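Local coordinates for putative anti-sigma factor antagonist TM_1081 (Thermotoga maritima, PDB 3F43), which probably acts as an anti-anti-sigma factor, countering an anti-sigma factor and so releasing a sigma factor from inhibition, at residues A[37-40]-A[41-44]; A[102-105]-A[106-109]; A[64-67]-A[68-71]. One frame throughout, in Å; residues are numbered along the deposited sequence.

Contact 1 (A[37-40]-A[41-44]); sequences HLFK and KWVF
Lys40 reaches over the ring of Phe44, and Phe39 meets both Trp42 and Val43, along two turns of helix 36-48, the crossover helix of a beta-alpha-beta unit between strands 22-25 and 54-58 of this STAS domain. Four successive backbone bonds of the i to i+4 kind satisfy the amides of Lys41, Trp42, Val43 and Phe44 with the carbonyls of His37, Leu38, Phe39 and Lys40. The bond from Phe44 N to Lys40 O is 3.0 Å long and almost straight at 175°, whereas that from Trp42 N to Leu38 O is more bent and leaves the carbonyl plane.

The side-chain donors find different kinds of partner. Lys40 turns sharply at chi2 (-91°), which swings the rest of its chain alongside Phe44; there NZ stands 4.5 Å from the centroid of the Phe44 ring, over its face, in a cation-pi contact, and CE adds an off-centre CH-pi contact. The Lys40 side chain also touches Val72 and Asn75 of helix 67-83. One residue on, Lys41 bends at its last torsion and pairs through NZ with Asp45 in a salt bridge. The indole NE1 of Trp42 gives its hydrogen to the carbonyl O of His11, a residue of the N-terminal histidine tag.

The buried side of the helix is apolar. The Phe39 ring and the six-membered ring of Trp42 lie obliquely at 41°, with Phe39 CE1 and Trp42 CZ3 4.0 Å apart, and Phe14 packs against both aromatic residues. Leu25 of strand 22-25 supports this side, and Ile55 of strand 54-58 touches Val43. Within the helix the Phe39 ring also meets a methyl group: Val43 CG2 sits over one face, 4.0 Å from the ring centroid.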
loop_
_atom_site.group_PDB
_atom_site.type_symbol
_atom_site.label_atom_id
_atom_site.label_comp_id
_atom_site.label_asym_id
_atom_site.label_seq_id
_atom_site.Cartn_x
_atom_site.Cartn_y
_atom_site.Cartn_z
ATOM N N HIS A 37 5.769 8.893 3.184
ATOM C CA HIS A 37 4.887 9.623 4.118
ATOM C C HIS A 37 4.962 11.117 3.884
ATOM O O HIS A 37 3.940 11.801 3.861
ATOM C CB HIS A 37 5.228 9.332 5.571
ATOM C CG HIS A 37 4.397 10.102 6.538
ATOM N ND1 HIS A 37 3.012 10.004 6.564
ATOM C CD2 HIS A 37 4.734 11.009 7.483
ATOM C CE1 HIS A 37 2.550 10.822 7.493
ATOM N NE2 HIS A 37 3.570 11.454 8.055
ATOM N N LEU A 38 6.161 11.639 3.666
ATOM C CA LEU A 38 6.318 13.079 3.384
ATOM C C LEU A 38 5.517 13.511 2.159
ATOM O O LEU A 38 4.844 14.554 2.170
ATOM C CB LEU A 38 7.801 13.394 3.164
ATOM C CG LEU A 38 8.162 14.873 2.986
ATOM C CD1 LEU A 38 7.919 15.647 4.276
ATOM C CD2 LEU A 38 9.601 15.018 2.576
ATOM N N PHE A 39 5.595 12.710 1.096
ATOM C CA PHE A 39 4.881 12.993 -0.140
ATOM C C PHE A 39 3.368 12.899 0.054
ATOM O O PHE A 39 2.612 13.768 -0.389
ATOM C CB PHE A 39 5.411 12.055 -1.246
ATOM C CG PHE A 39 4.834 12.330 -2.628
ATOM C CD1 PHE A 39 5.313 13.355 -3.404
ATOM C CD2 PHE A 39 3.817 11.554 -3.107
ATOM C CE1 PHE A 39 4.789 13.573 -4.684
ATOM C CE2 PHE A 39 3.282 11.778 -4.389
ATOM C CZ PHE A 39 3.767 12.790 -5.139
ATOM N N LYS A 40 2.929 11.831 0.701
ATOM C CA LYS A 40 1.501 11.619 0.972
ATOM C C LYS A 40 0.910 12.810 1.751
ATOM O O LYS A 40 -0.120 13.375 1.356
ATOM C CB LYS A 40 1.339 10.329 1.779
ATOM C CG LYS A 40 -0.122 9.928 2.025
ATOM C CD LYS A 40 -0.645 10.510 3.319
ATOM C CE LYS A 40 -1.907 9.809 3.767
ATOM N NZ LYS A 40 -2.387 10.483 4.998
ATOM N N LYS A 41 1.572 13.185 2.837
ATOM C CA LYS A 41 1.100 14.290 3.675
ATOM C C LYS A 41 1.017 15.569 2.874
ATOM O O LYS A 41 0.050 16.283 2.965
ATOM C CB LYS A 41 1.977 14.456 4.900
ATOM C CG LYS A 41 1.474 15.506 5.847
ATOM C CD LYS A 41 2.225 15.472 7.165
ATOM C CE LYS A 41 2.082 16.792 7.928
ATOM N NZ LYS A 41 0.672 17.308 7.983
ATOM N N TRP A 42 2.003 15.789 2.023
ATOM C CA TRP A 42 2.034 16.964 1.149
ATOM C C TRP A 42 0.870 16.976 0.135
ATOM O O TRP A 42 0.151 18.005 0.036
ATOM C CB TRP A 42 3.394 17.067 0.465
ATOM C CG TRP A 42 3.526 18.188 -0.540
ATOM C CD1 TRP A 42 3.708 19.518 -0.274
ATOM C CD2 TRP A 42 3.457 18.064 -1.951
ATOM N NE1 TRP A 42 3.778 20.231 -1.442
ATOM C CE2 TRP A 42 3.649 19.368 -2.492
ATOM C CE3 TRP A 42 3.321 16.983 -2.823
ATOM C CZ2 TRP A 42 3.649 19.611 -3.859
ATOM C CZ3 TRP A 42 3.323 17.229 -4.183
ATOM C CH2 TRP A 42 3.504 18.543 -4.682
ATOM N N VAL A 43 0.590 15.835 -0.489
ATOM C CA VAL A 43 -0.505 15.784 -1.465
ATOM C C VAL A 43 -1.850 16.038 -0.750
ATOM O O VAL A 43 -2.701 16.795 -1.230
ATOM C CB VAL A 43 -0.529 14.445 -2.248
ATOM C CG1 VAL A 43 -1.852 14.325 -3.088
ATOM C CG2 VAL A 43 0.761 14.303 -3.118
ATOM N N PHE A 44 -2.039 15.402 0.393
ATOM C CA PHE A 44 -3.255 15.639 1.196
ATOM C C PHE A 44 -3.348 17.063 1.705
ATOM O O PHE A 44 -4.382 17.724 1.597
ATOM C CB PHE A 44 -3.408 14.618 2.330
ATOM C CG PHE A 44 -3.972 13.297 1.867
ATOM C CD1 PHE A 44 -3.204 12.385 1.205
ATOM C CD2 PHE A 44 -5.302 12.982 2.101
ATOM C CE1 PHE A 44 -3.753 11.163 0.764
ATOM C CE2 PHE A 44 -5.825 11.769 1.658
ATOM C CZ PHE A 44 -5.069 10.874 1.014
#

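Contact 2 (A[102-105]-A[106-109]); sequences LTNL and DRIV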
loop_
_atom_site.group_PDB
_atom_site.type_symbol
_atom_site.label_atom_id
_atom_site.label_comp_id
_atom_site.label_asym_id
_atom_site.label_seq_id
_atom_site.Cartn_x
_atom_site.Cartn_y
_atom_site.Cartn_z
ATOM N N LEU A 102 1.178 -6.512 -11.769
ATOM C CA LEU A 102 1.167 -7.648 -10.878
ATOM C C LEU A 102 0.319 -7.405 -9.627
ATOM O O LEU A 102 -0.197 -8.378 -9.039
ATOM C CB LEU A 102 2.586 -8.101 -10.519
ATOM C CG LEU A 102 3.392 -8.830 -11.575
ATOM C CD1 LEU A 102 4.764 -9.208 -10.983
ATOM C CD2 LEU A 102 2.652 -10.065 -12.075
ATOM N N THR A 103 0.156 -6.155 -9.208
ATOM C CA THR A 103 -0.691 -5.831 -8.063
ATOM C C THR A 103 -2.116 -5.434 -8.470
ATOM O O THR A 103 -2.893 -5.015 -7.638
ATOM C CB THR A 103 -0.089 -4.670 -7.248
ATOM O OG1 THR A 103 -0.099 -3.466 -8.046
ATOM C CG2 THR A 103 1.346 -4.974 -6.809
ATOM N N ASN A 104 -2.421 -5.575 -9.763
ATOM C CA ASN A 104 -3.755 -5.322 -10.330
ATOM C C ASN A 104 -4.200 -3.856 -10.258
ATOM O O ASN A 104 -5.368 -3.546 -10.516
ATOM C CB ASN A 104 -4.818 -6.252 -9.716
ATOM C CG ASN A 104 -4.804 -7.642 -10.313
ATOM O OD1 ASN A 104 -3.921 -8.008 -11.082
ATOM N ND2 ASN A 104 -5.778 -8.445 -9.917
ATOM N N LEU A 105 -3.273 -2.955 -9.926
ATOM C CA LEU A 105 -3.616 -1.559 -9.837
ATOM C C LEU A 105 -4.061 -1.026 -11.209
ATOM O O LEU A 105 -4.934 -0.174 -11.301
ATOM C CB LEU A 105 -2.450 -0.775 -9.244
ATOM C CG LEU A 105 -2.605 0.577 -8.630
ATOM C CD1 LEU A 105 -3.920 0.868 -7.952
ATOM C CD2 LEU A 105 -1.346 0.750 -7.703
ATOM N N ASP A 106 -3.500 -1.592 -12.277
ATOM C CA ASP A 106 -3.909 -1.225 -13.624
ATOM C C ASP A 106 -5.348 -1.588 -14.002
ATOM O O ASP A 106 -5.859 -1.143 -15.036
ATOM C CB ASP A 106 -2.903 -1.712 -14.668
ATOM C CG ASP A 106 -2.802 -3.225 -14.760
ATOM O OD1 ASP A 106 -3.467 -3.978 -14.001
ATOM O OD2 ASP A 106 -1.992 -3.664 -15.598
ATOM N N ARG A 107 -6.015 -2.382 -13.151
ATOM C CA ARG A 107 -7.442 -2.677 -13.280
ATOM C C ARG A 107 -8.363 -1.647 -12.603
ATOM O O ARG A 107 -9.555 -1.616 -12.893
ATOM C CB ARG A 107 -7.756 -4.091 -12.751
ATOM C CG ARG A 107 -6.963 -5.168 -13.465
ATOM C CD ARG A 107 -7.188 -6.544 -12.829
ATOM N NE ARG A 107 -6.290 -7.545 -13.411
ATOM C CZ ARG A 107 -6.423 -8.867 -13.248
ATOM N NH1 ARG A 107 -7.421 -9.378 -12.520
ATOM N NH2 ARG A 107 -5.547 -9.686 -13.822
ATOM N N ILE A 108 -7.830 -0.829 -11.702
ATOM C CA ILE A 108 -8.624 0.074 -10.877
ATOM C C ILE A 108 -8.252 1.566 -10.936
ATOM O O ILE A 108 -8.939 2.386 -10.326
ATOM C CB ILE A 108 -8.656 -0.403 -9.401
ATOM C CG1 ILE A 108 -7.272 -0.444 -8.757
ATOM C CG2 ILE A 108 -9.344 -1.819 -9.307
ATOM C CD1 ILE A 108 -7.302 -0.543 -7.173
ATOM N N VAL A 109 -7.160 1.904 -11.622
ATOM C CA VAL A 109 -6.781 3.302 -11.826
ATOM C C VAL A 109 -6.376 3.450 -13.294
ATOM O O VAL A 109 -5.748 2.572 -13.890
ATOM C CB VAL A 109 -5.666 3.761 -10.850
ATOM C CG1 VAL A 109 -4.366 3.073 -11.150
ATOM C CG2 VAL A 109 -5.488 5.308 -10.887
#
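Asn104 and Arg107 lie against each other on the outer side of a tight turn, the amide over one face of the guanidinium group with the two planes 21° apart. Arg107 is extended from CG to NE, which carries its flat end back along the Asn104 side chain. On the inner side, Leu105 CD1 meets Ile108 CG1 at 3.7 Å and Val109 CG1 at 3.9 Å.

Backbone bonds join the same residues. Arg107 N donates to Asn104 O over 3.0 Å, from well above the carbonyl plane. Leu105 O takes two donors: Ile108 N at 3.0 Å, also from above the plane, and Val109 N at 3.1 Å, in line with the carbonyl though with a bent N-H angle of 137°. Asn104 has positive phi (66°), which turns the chain just after helix 94-102, and Thr103 OG1 is bonded to Val99 O of that helix.

The turn thus leads from helix 94-102 into the edge strand 110-112. Leu105 packs on Leu70 and Leu77 of helix 67-83, Val109 on Phe87 and Leu89 of strand 86-90, while Ile108 also touches Phe68 of the second subunit.

Contact 3 (A[64-67]-A[68-71]); sequences SIDS and FSLG
A capping box formed by Asp66 and Ser69 starts helix 67-83, at the helix end that carries Ser67, the phosphorylation site inferred by similarity for this anti-sigma-factor antagonist of the STAS fold; the serine is unmodified here. Asp66 is the N-cap. Its OD1 accepts from Ser69 N at 3.0 Å, with an N-H angle of 159°, and more weakly from Phe68 N at 2.9 Å, where the angle falls to 120°. The Asp66 CG lies between its own backbone N and carbonyl carbon (chi1 74°), a torsion that folds the carboxylate back over the first turn of the helix. In return, Asp66 N donates to Ser69 OG over 2.9 Å, which closes the box.

Both capping side chains have further partners at Leu31 and Ile33. Asp66 OD2 accepts from Ile33 N, so the two carboxylate oxygens bind different parts of the chain, and Ser69 OG is also hydrogen-bonded to Leu31 O. The carboxylate beside the first amides of the helix would probably be favoured in its charged form. Behind the box, regular helical bonding sets in: Leu70 N reaches Asp66 O at 2.9 Å, and Gly71 N reaches Ser67 O.

Beneath the cap, Ile65 and Leu70 cross at about a right angle, Ile65 CD1 lying 3.8 Å from Leu70 CD2. Val99 of helix 94-102 touches both of these side chains. The second subunit lies close by, with its Val74 against Ser67, its Ile108 against Phe68 and its own Leu70 against Leu70. Within the chain, the hydroxyl of Ser67 meets the neighbouring aromatic ring at its edge, near the ring plane, with Ser67 OG 3.6 Å from Phe68 CD1.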
loop_
_atom_site.group_PDB
_atom_site.type_symbol
_atom_site.label_atom_id
_atom_site.label_comp_id
_atom_site.label_asym_id
_atom_site.label_seq_id
_atom_site.Cartn_x
_atom_site.Cartn_y
_atom_site.Cartn_z
ATOM N N SER A 64 11.587 3.378 -9.778
ATOM C CA SER A 64 10.929 2.187 -9.272
ATOM C C SER A 64 9.983 2.630 -8.162
ATOM O O SER A 64 10.106 3.733 -7.634
ATOM C CB SER A 64 11.943 1.196 -8.697
ATOM O OG SER A 64 12.517 1.716 -7.517
ATOM N N ILE A 65 9.022 1.780 -7.844
ATOM C CA ILE A 65 8.182 1.987 -6.673
ATOM C C ILE A 65 8.265 0.763 -5.781
ATOM O O ILE A 65 8.551 -0.351 -6.239
ATOM C CB ILE A 65 6.700 2.282 -7.006
ATOM C CG1 ILE A 65 6.135 1.182 -7.903
ATOM C CG2 ILE A 65 6.547 3.733 -7.643
ATOM C CD1 ILE A 65 4.579 1.219 -8.085
ATOM N N ASP A 66 8.012 0.997 -4.507
ATOM C CA ASP A 66 8.024 -0.043 -3.484
ATOM C C ASP A 66 6.667 -0.110 -2.799
ATOM O O ASP A 66 5.708 0.590 -3.205
ATOM C CB ASP A 66 9.249 0.116 -2.541
ATOM C CG ASP A 66 9.153 1.294 -1.534
ATOM O OD1 ASP A 66 8.069 1.887 -1.382
ATOM O OD2 ASP A 66 10.224 1.558 -0.878
ATOM N N SER A 67 6.549 -0.938 -1.753
ATOM C CA SER A 67 5.259 -1.144 -1.115
ATOM C C SER A 67 4.745 0.130 -0.466
ATOM O O SER A 67 3.537 0.359 -0.412
ATOM C CB SER A 67 5.323 -2.278 -0.092
ATOM O OG SER A 67 6.156 -1.962 1.008
ATOM N N PHE A 68 5.665 0.962 0.025
ATOM C CA PHE A 68 5.286 2.233 0.633
ATOM C C PHE A 68 4.798 3.234 -0.369
ATOM O O PHE A 68 3.759 3.889 -0.131
ATOM C CB PHE A 68 6.448 2.818 1.482
ATOM C CG PHE A 68 6.549 2.229 2.850
ATOM C CD1 PHE A 68 6.844 0.889 3.029
ATOM C CD2 PHE A 68 6.372 3.021 3.961
ATOM C CE1 PHE A 68 6.909 0.348 4.294
ATOM C CE2 PHE A 68 6.476 2.494 5.226
ATOM C CZ PHE A 68 6.737 1.156 5.402
ATOM N N SER A 69 5.436 3.330 -1.525
ATOM C CA SER A 69 4.920 4.273 -2.537
ATOM C C SER A 69 3.591 3.740 -3.106
ATOM O O SER A 69 2.660 4.515 -3.403
ATOM C CB SER A 69 5.949 4.661 -3.608
ATOM O OG SER A 69 6.905 3.658 -3.925
ATOM N N LEU A 70 3.438 2.425 -3.176
ATOM C CA LEU A 70 2.146 1.870 -3.570
ATOM C C LEU A 70 1.069 2.220 -2.550
ATOM O O LEU A 70 -0.063 2.557 -2.911
ATOM C CB LEU A 70 2.172 0.351 -3.704
ATOM C CG LEU A 70 2.568 -0.218 -5.032
ATOM C CD1 LEU A 70 2.706 -1.759 -4.886
ATOM C CD2 LEU A 70 1.533 0.182 -6.117
ATOM N N GLY A 71 1.385 2.140 -1.260
ATOM C CA GLY A 71 0.424 2.500 -0.234
ATOM C C GLY A 71 -0.037 3.949 -0.363
ATOM O O GLY A 71 -1.226 4.257 -0.189
#

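Overall arrangement
Contacts 2 and 3 adjoin, with Thr103 CG2 4.0 Å from Leu70 CD1, and both touch the second subunit, so the turn after helix 94-102 and the start of helix 67-83 form one part of the dimer interface. Contact 1 stands apart, its centre about 13 Å from that of contact 3, and touches no other subunit. Helix 67-83 is common to all three partly buried contacts: contact 3 starts it, contacts 1 and 2 pack on it. Contact 1 combines an aromatic face toward the sheet with Lys40 turned along Phe44 and Lys41 exposed; contact 3 relies on polar capping of a helix end, and contact 2 on a backbone turn with leucine packing inside.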